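3-hydroxyadipyl-CoA dehydrogenase (PDB 3MOG) catalyses the NAD(+)-dependent oxidation of (3S)-3-hydroxyadipyl-CoA to 3-oxoadipyl-CoA, a step of phenylacetate degradation, and works as a homotrimer. Local coordinates at residues Ala368-Tyr371 with Leu372-Gly376; Ala91-Arg95 with Leu96-Lys100; Ile441-Leu444 with Leu445-Gln449; Phe226-Pro230 with Leu231-Asp235. One frame throughout, in Å; residues are numbered along the deposited sequence.

Contact 1: Ala368-Tyr371 with Leu372-Gly376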
loop_
_atom_site.group_PDB
_atom_site.type_symbol
_atom_site.label_atom_id
_atom_site.label_comp_id
_atom_site.label_asym_id
_atom_site.label_seq_id
_atom_site.Cartn_x
_atom_site.Cartn_y
_atom_site.Cartn_z
ATOM N N ALA C 368 9.500 -22.975 -36.031
ATOM C CA ALA C 368 10.196 -22.721 -34.771
ATOM C C ALA C 368 10.093 -23.902 -33.808
ATOM O O ALA C 368 11.071 -24.231 -33.140
ATOM C CB ALA C 368 9.678 -21.447 -34.120
ATOM N N ILE C 369 8.919 -24.538 -33.751
ATOM C CA ILE C 369 8.717 -25.705 -32.878
ATOM C C ILE C 369 9.608 -26.862 -33.341
ATOM O O ILE C 369 10.251 -27.523 -32.511
ATOM C CB ILE C 369 7.217 -26.150 -32.808
ATOM C CG1 ILE C 369 6.363 -25.062 -32.155
ATOM C CG2 ILE C 369 7.055 -27.480 -32.044
ATOM C CD1 ILE C 369 4.850 -25.307 -32.212
ATOM N N TYR C 370 9.653 -27.075 -34.662
ATOM C CA TYR C 370 10.486 -28.116 -35.270
ATOM C C TYR C 370 11.955 -27.914 -34.901
ATOM O O TYR C 370 12.591 -28.824 -34.375
ATOM C CB TYR C 370 10.319 -28.169 -36.807
ATOM C CG TYR C 370 11.255 -29.172 -37.484
ATOM C CD1 TYR C 370 10.930 -30.535 -37.550
ATOM C CD2 TYR C 370 12.473 -28.760 -38.036
ATOM C CE1 TYR C 370 11.796 -31.461 -38.149
ATOM C CE2 TYR C 370 13.347 -29.673 -38.629
ATOM C CZ TYR C 370 13.002 -31.019 -38.687
ATOM O OH TYR C 370 13.868 -31.912 -39.282
ATOM N N TYR C 371 12.472 -26.720 -35.179
ATOM C CA TYR C 371 13.858 -26.370 -34.871
ATOM C C TYR C 371 14.255 -26.712 -33.439
ATOM O O TYR C 371 15.339 -27.255 -33.203
ATOM C CB TYR C 371 14.112 -24.882 -35.139
ATOM C CG TYR C 371 15.462 -24.412 -34.647
ATOM C CD1 TYR C 371 15.573 -23.594 -33.511
ATOM C CD2 TYR C 371 16.634 -24.804 -35.297
ATOM C CE1 TYR C 371 16.815 -23.172 -33.049
ATOM C CE2 TYR C 371 17.881 -24.393 -34.843
ATOM C CZ TYR C 371 17.965 -23.573 -33.724
ATOM O OH TYR C 371 19.200 -23.165 -33.281
ATOM N N LEU C 372 13.366 -26.394 -32.498
ATOM C CA LEU C 372 13.625 -26.603 -31.083
ATOM C C LEU C 372 13.657 -28.076 -30.715
ATOM O O LEU C 372 14.544 -28.511 -29.972
ATOM C CB LEU C 372 12.584 -25.865 -30.232
ATOM C CG LEU C 372 12.683 -24.337 -30.224
ATOM C CD1 LEU C 372 11.464 -23.716 -29.562
ATOM C CD2 LEU C 372 13.964 -23.896 -29.541
ATOM N N GLN C 373 12.691 -28.829 -31.247
ATOM C CA GLN C 373 12.553 -30.268 -30.997
ATOM C C GLN C 373 13.776 -31.035 -31.481
ATOM O O GLN C 373 14.214 -31.991 -30.836
ATOM C CB GLN C 373 11.302 -30.815 -31.685
ATOM C CG GLN C 373 9.997 -30.521 -30.966
ATOM C CD GLN C 373 8.779 -30.886 -31.799
ATOM O OE1 GLN C 373 8.854 -30.978 -33.026
ATOM N NE2 GLN C 373 7.648 -31.086 -31.136
ATOM N N GLN C 374 14.341 -30.581 -32.596
ATOM C CA GLN C 374 15.530 -31.191 -33.178
ATOM C C GLN C 374 16.804 -30.890 -32.368
ATOM O O GLN C 374 17.895 -31.355 -32.718
ATOM C CB GLN C 374 15.682 -30.751 -34.643
ATOM C CG GLN C 374 16.190 -31.857 -35.585
ATOM C CD GLN C 374 15.281 -33.087 -35.630
ATOM O OE1 GLN C 374 14.052 -32.972 -35.715
ATOM N NE2 GLN C 374 15.888 -34.274 -35.580
ATOM N N GLN C 375 16.653 -30.120 -31.288
ATOM C CA GLN C 375 17.758 -29.794 -30.390
ATOM C C GLN C 375 17.606 -30.461 -29.028
ATOM O O GLN C 375 18.351 -30.159 -28.098
ATOM C CB GLN C 375 17.906 -28.278 -30.224
ATOM C CG GLN C 375 18.187 -27.541 -31.518
ATOM C CD GLN C 375 18.832 -26.195 -31.294
ATOM O OE1 GLN C 375 18.393 -25.408 -30.449
ATOM N NE2 GLN C 375 19.885 -25.918 -32.056
ATOM N N GLY C 376 16.646 -31.372 -28.915
ATOM C CA GLY C 376 16.474 -32.162 -27.696
ATOM C C GLY C 376 15.409 -31.637 -26.747
ATOM O O GLY C 376 15.049 -32.297 -25.768
#
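Tyr371 turns CG opposite its own backbone N (chi1 171°), while Gln375, four residues on, places its CG opposite the carbonyl carbon (chi1 -60°) and runs on extended; the two torsions carry the tyrosine's phenol end and the glutamine's amide to the same side of the helix end. There the groups meet obliquely, ring and amide planes 40° apart. NE2 of Gln375 lies 3.1 Å from OH of Tyr371, and its OE1 comes to 3.8 Å from CE1 of the same ring. Nearer the backbone, CG of Gln375 approaches O of Tyr371 at 3.3 Å. Tyr370 makes a looser pair with Gln374, whose bent chain brings OE1 to 3.6 Å from CE1 of that ring. Ile369 and Gln373 run alongside each other, CG2 to NE2 at 3.8 Å. The last i to i+4 bond, Gln374 N to Tyr370 O (3.1 Å), runs into the type I turn Gln373-Gly376. With alanine at Tyr371, the Gln375 amide is likely to lose its neighbour and turn more freely, and Val307 and Lys309 would be uncovered. The chemistry implies a beta-alpha-beta crossover helix held in three ways: Ile369 and Leu372 pack on strand 351-356, Leu372 also on Ile344 of strand 341-345; Tyr371 lies on strand 307-309, an outermost strand of that sheet; and the loop at Glu296 and Val298 holds the Gln373 amide.

Contact 2: Ala91-Arg95 with Leu96-Lys100; sequences AASER and LEVKK
This is a surface contact, with a salt bridge and a helix N-cap, that joins the loop after strand 87-90 to the first turn of helix 96-109, in the NAD-binding domain. The cap residue is Arg95, whose carbonyl O takes a weak, long but nearly straight bond from Lys99 N (3.4 Å, 167°). Across the preceding loop, Lys99 lays its side chain beside Glu94, pointing the same way. Its CE passes 3.2 Å from Ser93 O, and NZ reaches OE1 of Glu94 at 2.9 Å. The chain is straight until chi4, where a twist to 136° sets the ammonium group over the loop, and there NZ also makes a weak bond to Glu94 O. A methionine in place of Lys99 would probably leave the Glu94 carboxylate without its opposite charge, though still beside Thr120. On another side of the turn Val98 fits between two loop side chains: CG1 is 3.7 Å from Ser93 CB, and CG2 is 3.5 Å from Arg95 NH2. The Arg95 guanidinium has the backbone N of Glu97 over one face, yet NH1 stays 5.3 Å from Glu97 OE1, too far for a charged contact. The opposite charges of Glu94 and Lys99 thus probably stabilise each other, with Thr120 OG1 hydrogen-bonded to Glu94 OE1 and, weakly, to Lys99 NZ.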
loop_
_atom_site.group_PDB
_atom_site.type_symbol
_atom_site.label_atom_id
_atom_site.label_comp_id
_atom_site.label_asym_id
_atom_site.label_seq_id
_atom_site.Cartn_x
_atom_site.Cartn_y
_atom_site.Cartn_z
ATOM N N ALA C 91 11.721 -23.678 21.075
ATOM C CA ALA C 91 10.935 -24.005 19.900
ATOM C C ALA C 91 9.509 -24.426 20.290
ATOM O O ALA C 91 9.031 -25.473 19.875
ATOM C CB ALA C 91 11.627 -25.105 19.115
ATOM N N ALA C 92 8.843 -23.621 21.106
ATOM C CA ALA C 92 7.471 -23.930 21.531
ATOM C C ALA C 92 6.463 -23.005 20.836
ATOM O O ALA C 92 6.448 -22.945 19.600
ATOM C CB ALA C 92 7.346 -23.876 23.052
ATOM N N SER C 93 5.641 -22.291 21.606
ATOM C CA SER C 93 4.580 -21.439 21.037
ATOM C C SER C 93 5.136 -20.289 20.205
ATOM O O SER C 93 6.119 -19.666 20.594
ATOM C CB SER C 93 3.657 -20.892 22.134
ATOM O OG SER C 93 2.696 -19.980 21.619
ATOM N N GLU C 94 4.496 -20.029 19.065
ATOM C CA GLU C 94 4.904 -18.947 18.170
ATOM C C GLU C 94 4.397 -17.561 18.575
ATOM O O GLU C 94 4.973 -16.558 18.168
ATOM C CB GLU C 94 4.520 -19.243 16.712
ATOM C CG GLU C 94 5.274 -20.412 16.057
ATOM C CD GLU C 94 6.731 -20.100 15.670
ATOM O OE1 GLU C 94 7.186 -18.938 15.785
ATOM O OE2 GLU C 94 7.431 -21.043 15.241
ATOM N N ARG C 95 3.323 -17.505 19.359
ATOM C CA ARG C 95 2.794 -16.233 19.869
ATOM C C ARG C 95 3.860 -15.422 20.594
ATOM O O ARG C 95 4.632 -15.976 21.378
ATOM C CB ARG C 95 1.630 -16.488 20.822
ATOM C CG ARG C 95 0.280 -16.704 20.154
ATOM C CD ARG C 95 -0.862 -16.353 21.121
ATOM N NE ARG C 95 -0.896 -14.920 21.429
ATOM C CZ ARG C 95 -0.511 -14.369 22.579
ATOM N NH1 ARG C 95 -0.581 -13.055 22.735
ATOM N NH2 ARG C 95 -0.064 -15.120 23.577
ATOM N N LEU C 96 3.897 -14.118 20.323
ATOM C CA LEU C 96 4.905 -13.216 20.896
ATOM C C LEU C 96 4.903 -13.185 22.420
ATOM O O LEU C 96 5.956 -13.315 23.051
ATOM C CB LEU C 96 4.744 -11.787 20.347
ATOM C CG LEU C 96 5.589 -10.683 21.008
ATOM C CD1 LEU C 96 7.089 -10.880 20.783
ATOM C CD2 LEU C 96 5.144 -9.268 20.607
ATOM N N GLU C 97 3.717 -13.001 22.998
ATOM C CA GLU C 97 3.572 -12.821 24.451
ATOM C C GLU C 97 3.980 -14.053 25.278
ATOM O O GLU C 97 4.537 -13.905 26.358
ATOM C CB GLU C 97 2.157 -12.331 24.820
ATOM C CG GLU C 97 1.729 -10.973 24.213
ATOM C CD GLU C 97 2.772 -9.845 24.354
ATOM O OE1 GLU C 97 2.966 -9.102 23.359
ATOM O OE2 GLU C 97 3.390 -9.691 25.440
ATOM N N VAL C 98 3.720 -15.248 24.748
ATOM C CA VAL C 98 4.210 -16.501 25.347
ATOM C C VAL C 98 5.747 -16.545 25.408
ATOM O O VAL C 98 6.323 -16.818 26.467
ATOM C CB VAL C 98 3.681 -17.742 24.589
ATOM C CG1 VAL C 98 4.087 -19.024 25.300
ATOM C CG2 VAL C 98 2.157 -17.685 24.445
ATOM N N LYS C 99 6.398 -16.247 24.281
ATOM C CA LYS C 99 7.863 -16.248 24.195
ATOM C C LYS C 99 8.500 -15.234 25.125
ATOM O O LYS C 99 9.512 -15.530 25.767
ATOM C CB LYS C 99 8.329 -15.983 22.765
ATOM C CG LYS C 99 8.379 -17.212 21.913
ATOM C CD LYS C 99 8.724 -16.868 20.484
ATOM C CE LYS C 99 8.780 -18.127 19.648
ATOM N NZ LYS C 99 8.097 -17.922 18.358
ATOM N N LYS C 100 7.900 -14.044 25.191
ATOM C CA LYS C 100 8.381 -12.975 26.069
ATOM C C LYS C 100 8.334 -13.422 27.526
ATOM O O LYS C 100 9.291 -13.204 28.276
ATOM C CB LYS C 100 7.574 -11.695 25.864
ATOM C CG LYS C 100 8.007 -10.861 24.653
ATOM C CD LYS C 100 7.036 -9.692 24.358
ATOM C CE LYS C 100 7.096 -8.574 25.397
ATOM N NZ LYS C 100 8.415 -7.885 25.456
#

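Contact 3: Ile441-Leu444 with Leu445-Gln449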
loop_
_atom_site.group_PDB
_atom_site.type_symbol
_atom_site.label_atom_id
_atom_site.label_comp_id
_atom_site.label_asym_id
_atom_site.label_seq_id
_atom_site.Cartn_x
_atom_site.Cartn_y
_atom_site.Cartn_z
ATOM N N ILE C 441 19.116 -9.108 -16.737
ATOM C CA ILE C 441 18.086 -9.137 -15.693
ATOM C C ILE C 441 17.439 -7.764 -15.573
ATOM O O ILE C 441 16.213 -7.655 -15.503
ATOM C CB ILE C 441 18.653 -9.591 -14.316
ATOM C CG1 ILE C 441 19.211 -11.018 -14.404
ATOM C CG2 ILE C 441 17.592 -9.475 -13.204
ATOM C CD1 ILE C 441 18.239 -12.032 -14.967
ATOM N N LEU C 442 18.270 -6.722 -15.592
ATOM C CA LEU C 442 17.786 -5.341 -15.553
ATOM C C LEU C 442 16.810 -5.011 -16.676
ATOM O O LEU C 442 15.738 -4.478 -16.414
ATOM C CB LEU C 442 18.953 -4.343 -15.571
ATOM C CG LEU C 442 18.581 -2.879 -15.669
ATOM C CD1 LEU C 442 18.009 -2.377 -14.329
ATOM C CD2 LEU C 442 19.755 -2.039 -16.133
ATOM N N ARG C 443 17.178 -5.333 -17.919
ATOM C CA ARG C 443 16.335 -5.017 -19.082
ATOM C C ARG C 443 14.936 -5.669 -19.002
ATOM O O ARG C 443 13.921 -5.021 -19.274
ATOM C CB ARG C 443 17.041 -5.420 -20.378
ATOM C CG ARG C 443 16.212 -5.184 -21.651
ATOM C CD ARG C 443 17.011 -5.503 -22.906
ATOM N NE ARG C 443 17.610 -6.840 -22.857
ATOM C CZ ARG C 443 18.506 -7.295 -23.725
ATOM N NH1 ARG C 443 18.914 -6.531 -24.734
ATOM N NH2 ARG C 443 18.988 -8.523 -23.586
ATOM N N LEU C 444 14.924 -6.941 -18.620
ATOM C CA LEU C 444 13.712 -7.714 -18.415
ATOM C C LEU C 444 12.782 -7.064 -17.384
ATOM O O LEU C 444 11.617 -6.777 -17.686
ATOM C CB LEU C 444 14.099 -9.124 -17.992
ATOM C CG LEU C 444 13.068 -10.134 -17.492
ATOM C CD1 LEU C 444 11.964 -10.348 -18.485
ATOM C CD2 LEU C 444 13.814 -11.432 -17.286
ATOM N N LEU C 445 13.305 -6.799 -16.192
ATOM C CA LEU C 445 12.504 -6.193 -15.131
ATOM C C LEU C 445 11.971 -4.813 -15.524
ATOM O O LEU C 445 10.807 -4.513 -15.240
ATOM C CB LEU C 445 13.253 -6.176 -13.783
ATOM C CG LEU C 445 13.489 -7.555 -13.136
ATOM C CD1 LEU C 445 14.379 -7.462 -11.941
ATOM C CD2 LEU C 445 12.200 -8.236 -12.710
ATOM N N GLU C 446 12.792 -4.005 -16.209
ATOM C CA GLU C 446 12.349 -2.696 -16.742
ATOM C C GLU C 446 11.188 -2.844 -17.705
ATOM O O GLU C 446 10.232 -2.060 -17.646
ATOM C CB GLU C 446 13.484 -1.925 -17.431
ATOM C CG GLU C 446 14.484 -1.288 -16.475
ATOM C CD GLU C 446 15.601 -0.525 -17.186
ATOM O OE1 GLU C 446 16.092 -1.008 -18.220
ATOM O OE2 GLU C 446 15.991 0.558 -16.704
ATOM N N ASN C 447 11.257 -3.857 -18.572
ATOM C CA ASN C 447 10.151 -4.145 -19.498
ATOM C C ASN C 447 8.897 -4.599 -18.772
ATOM O O ASN C 447 7.805 -4.118 -19.063
ATOM C CB ASN C 447 10.556 -5.177 -20.547
ATOM C CG ASN C 447 11.309 -4.560 -21.715
ATOM O OD1 ASN C 447 11.074 -3.412 -22.092
ATOM N ND2 ASN C 447 12.223 -5.320 -22.281
ATOM N N LEU C 448 9.053 -5.505 -17.808
ATOM C CA LEU C 448 7.920 -5.911 -16.964
ATOM C C LEU C 448 7.291 -4.727 -16.221
ATOM O O LEU C 448 6.070 -4.593 -16.199
ATOM C CB LEU C 448 8.332 -7.011 -15.991
ATOM C CG LEU C 448 8.754 -8.329 -16.652
ATOM C CD1 LEU C 448 9.176 -9.293 -15.608
ATOM C CD2 LEU C 448 7.608 -8.926 -17.478
ATOM N N GLN C 449 8.143 -3.861 -15.662
ATOM C CA GLN C 449 7.731 -2.661 -14.924
ATOM C C GLN C 449 6.971 -1.707 -15.830
ATOM O O GLN C 449 5.941 -1.173 -15.438
ATOM C CB GLN C 449 8.956 -1.950 -14.312
ATOM C CG GLN C 449 8.654 -0.642 -13.564
ATOM C CD GLN C 449 9.901 0.195 -13.304
ATOM O OE1 GLN C 449 9.982 0.916 -12.302
ATOM N NE2 GLN C 449 10.887 0.101 -14.205
#
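Ile441-Leu444 and Leu445-Gln449 form one unbroken stretch of helix 438-452, joined by four successive i to i+4 hydrogen bonds. The N-H...O angle is 174° for Leu445 N to Ile441 O, whereas Asn447 N to Arg443 O falls to 155° with the donor tilted from the carbonyl plane. The last, Leu448 N to Leu444 O, is 2.9 Å long. Side chains one turn apart then pair along the helix. Ile441 and Leu445 point the same way, CG2 meeting CD1 at 4.0 Å, and Leu444 and Leu448 do likewise, their CD1 atoms 4.1 Å apart. Leu444 sets CG opposite its backbone N, whereas Leu448 sets CG opposite its carbonyl carbon, and these different rotations let the branches converge. Leu442 lies against an acidic chain instead: its CG is 4.0 Å from OE1 of Glu446, which crosses it at a slant, while OE2 of Glu446 forms a salt bridge with Arg464. Arg443 and Asn447 run side by side with guanidinium and amide planes only 5° apart, CG to ND2 at 4.0 Å, but each polar end is held elsewhere, Arg443 by Asp312 and Asn447 by the backbone of Gln326. Ala395 of helix 390-406 packs on Leu444 and Leu445, Leu448 meets Pro386, and helix 461-473 packs on Ile441 and Leu445 through Leu463. The chemistry implies an amphipathic helix whose Ile441, Leu442, Leu444 and Leu445 meet neighbouring helices, while its polar chains reach helix 461-473 and the part of the chain around Asp312 and Gln326.

Contact 4: Phe226-Pro230 with Leu231-Asp235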
loop_
_atom_site.group_PDB
_atom_site.type_symbol
_atom_site.label_atom_id
_atom_site.label_comp_id
_atom_site.label_asym_id
_atom_site.label_seq_id
_atom_site.Cartn_x
_atom_site.Cartn_y
_atom_site.Cartn_z
ATOM N N PHE C 226 14.874 -26.113 -10.721
ATOM C CA PHE C 226 14.408 -26.149 -9.326
ATOM C C PHE C 226 13.978 -27.587 -9.014
ATOM O O PHE C 226 13.466 -28.258 -9.891
ATOM C CB PHE C 226 13.221 -25.201 -9.119
ATOM C CG PHE C 226 13.573 -23.728 -9.131
ATOM C CD1 PHE C 226 14.021 -23.093 -7.986
ATOM C CD2 PHE C 226 13.408 -22.964 -10.287
ATOM C CE1 PHE C 226 14.315 -21.710 -7.989
ATOM C CE2 PHE C 226 13.694 -21.601 -10.301
ATOM C CZ PHE C 226 14.151 -20.970 -9.153
ATOM N N PRO C 227 14.209 -28.078 -7.784
ATOM C CA PRO C 227 13.852 -29.477 -7.487
ATOM C C PRO C 227 12.345 -29.760 -7.516
ATOM O O PRO C 227 11.942 -30.861 -7.886
ATOM C CB PRO C 227 14.409 -29.706 -6.079
ATOM C CG PRO C 227 14.604 -28.339 -5.502
ATOM C CD PRO C 227 14.910 -27.438 -6.658
ATOM N N MET C 228 11.530 -28.773 -7.141
ATOM C CA MET C 228 10.078 -28.899 -7.242
ATOM C C MET C 228 9.451 -27.598 -7.748
ATOM O O MET C 228 9.889 -26.510 -7.385
ATOM C CB MET C 228 9.484 -29.294 -5.891
ATOM C CG MET C 228 7.963 -29.473 -5.903
ATOM S SD MET C 228 7.400 -30.715 -4.737
ATOM C CE MET C 228 8.233 -32.160 -5.426
ATOM N N GLY C 229 8.443 -27.724 -8.604
ATOM C CA GLY C 229 7.679 -26.584 -9.094
ATOM C C GLY C 229 6.986 -25.859 -7.956
ATOM O O GLY C 229 6.614 -26.485 -6.959
ATOM N N PRO C 230 6.815 -24.535 -8.092
ATOM C CA PRO C 230 6.303 -23.740 -6.967
ATOM C C PRO C 230 4.898 -24.152 -6.498
ATOM O O PRO C 230 4.635 -24.138 -5.309
ATOM C CB PRO C 230 6.281 -22.319 -7.528
ATOM C CG PRO C 230 6.136 -22.485 -8.996
ATOM C CD PRO C 230 6.976 -23.715 -9.308
ATOM N N LEU C 231 4.021 -24.557 -7.412
ATOM C CA LEU C 231 2.622 -24.813 -7.032
ATOM C C LEU C 231 2.482 -26.163 -6.325
ATOM O O LEU C 231 1.893 -26.254 -5.251
ATOM C CB LEU C 231 1.694 -24.662 -8.237
ATOM C CG LEU C 231 1.718 -23.263 -8.882
ATOM C CD1 LEU C 231 1.199 -23.300 -10.299
ATOM C CD2 LEU C 231 0.918 -22.254 -8.067
ATOM N N GLU C 232 3.092 -27.197 -6.892
ATOM C CA GLU C 232 3.214 -28.480 -6.203
ATOM C C GLU C 232 3.877 -28.354 -4.815
ATOM O O GLU C 232 3.403 -28.958 -3.852
ATOM C CB GLU C 232 3.969 -29.483 -7.068
ATOM C CG GLU C 232 3.995 -30.880 -6.477
ATOM C CD GLU C 232 4.645 -31.905 -7.380
ATOM O OE1 GLU C 232 4.858 -31.607 -8.580
ATOM O OE2 GLU C 232 4.936 -33.013 -6.878
ATOM N N LEU C 233 4.956 -27.574 -4.717
ATOM C CA LEU C 233 5.615 -27.306 -3.433
ATOM C C LEU C 233 4.687 -26.607 -2.436
ATOM O O LEU C 233 4.714 -26.928 -1.255
ATOM C CB LEU C 233 6.909 -26.499 -3.617
ATOM C CG LEU C 233 7.842 -26.286 -2.415
ATOM C CD1 LEU C 233 8.485 -27.589 -1.983
ATOM C CD2 LEU C 233 8.915 -25.258 -2.727
ATOM N N THR C 234 3.844 -25.687 -2.895
ATOM C CA THR C 234 2.837 -25.121 -1.978
ATOM C C THR C 234 1.814 -26.166 -1.496
ATOM O O THR C 234 1.382 -26.116 -0.338
ATOM C CB THR C 234 2.090 -23.891 -2.544
ATOM O OG1 THR C 234 1.310 -24.256 -3.690
ATOM C CG2 THR C 234 3.055 -22.790 -2.916
ATOM N N ASP C 235 1.437 -27.101 -2.377
ATOM C CA ASP C 235 0.562 -28.232 -2.005
ATOM C C ASP C 235 1.231 -29.146 -0.976
ATOM O O ASP C 235 0.577 -29.661 -0.077
ATOM C CB ASP C 235 0.132 -29.047 -3.235
ATOM C CG ASP C 235 -1.248 -28.649 -3.774
ATOM O OD1 ASP C 235 -1.772 -27.586 -3.379
ATOM O OD2 ASP C 235 -1.814 -29.409 -4.602
HETATM O O HOH W 1 7.274 -30.131 -9.419
#
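Leu231 follows Pro230 in the first turn of helix 230-237, with its CG 4.5 Å from CG of the proline ring. Its backbone N and that of Glu232 are taken up by the carboxylate of Asp217, and Pro230 has no N-H to offer. Glu232 extends from a CG set opposite its backbone N (chi1 -174°) and crosses Met228 at about a right angle. SD of Met228 lies 3.8 Å from CG of Glu232, and its CE 3.7 Å from OE2. The carboxylate is shared among partners: OE1 receives a hydrogen bond from a water at 3.0 Å, and that water accepts one from Gly229 N, while OE2 forms a salt bridge with Arg289. Such a nearby positive charge would probably favour the ionised acid. Leu233 sends its N-H to O of Gly229, the N-cap residue, at 3.0 Å and nearly straight (162°), and its CB packs 3.9 Å from CG of Met228. Thr234 bonds through its N to Pro230 O (3.0 Å). Its OG1, placed between backbone N and carbonyl carbon, donates back to Leu231 O at 2.6 Å in the carbonyl plane, on a lone pair; that oxygen also accepts from Asp235 N. Asp235 completes the segment, its carboxylate held by Gln239, Trp285 and the backbone of Val282 and Tyr283. A glycine N-cap with proline at the first helical position, its next N-H groups bound by an acidic side chain, is a familiar helix start, here buried within the all-helical C-terminal domain of the 3-hydroxyacyl-CoA dehydrogenase family.

Overall arrangement
Contact 4 is the buried one, its centre about 10 Å from the centre of the chain, and contact 2 is a surface contact in the NAD-binding domain. Contacts 1 and 3 are partly buried. Contacts 2 and 4 both start a helix from a loop, but arginine is the N-cap of the first, among weak bonds and an ion pair, and glycine, followed by proline, that of the second, among stronger ones. Contact 3 lies inside a helix and contact 1 at a helix end. No two contacts touch; contacts 3 and 4 come nearest, about 11 Å between nearest atoms, and helix 390-406 packs on both, through Phe226 of contact 4 and Leu444 of contact 3.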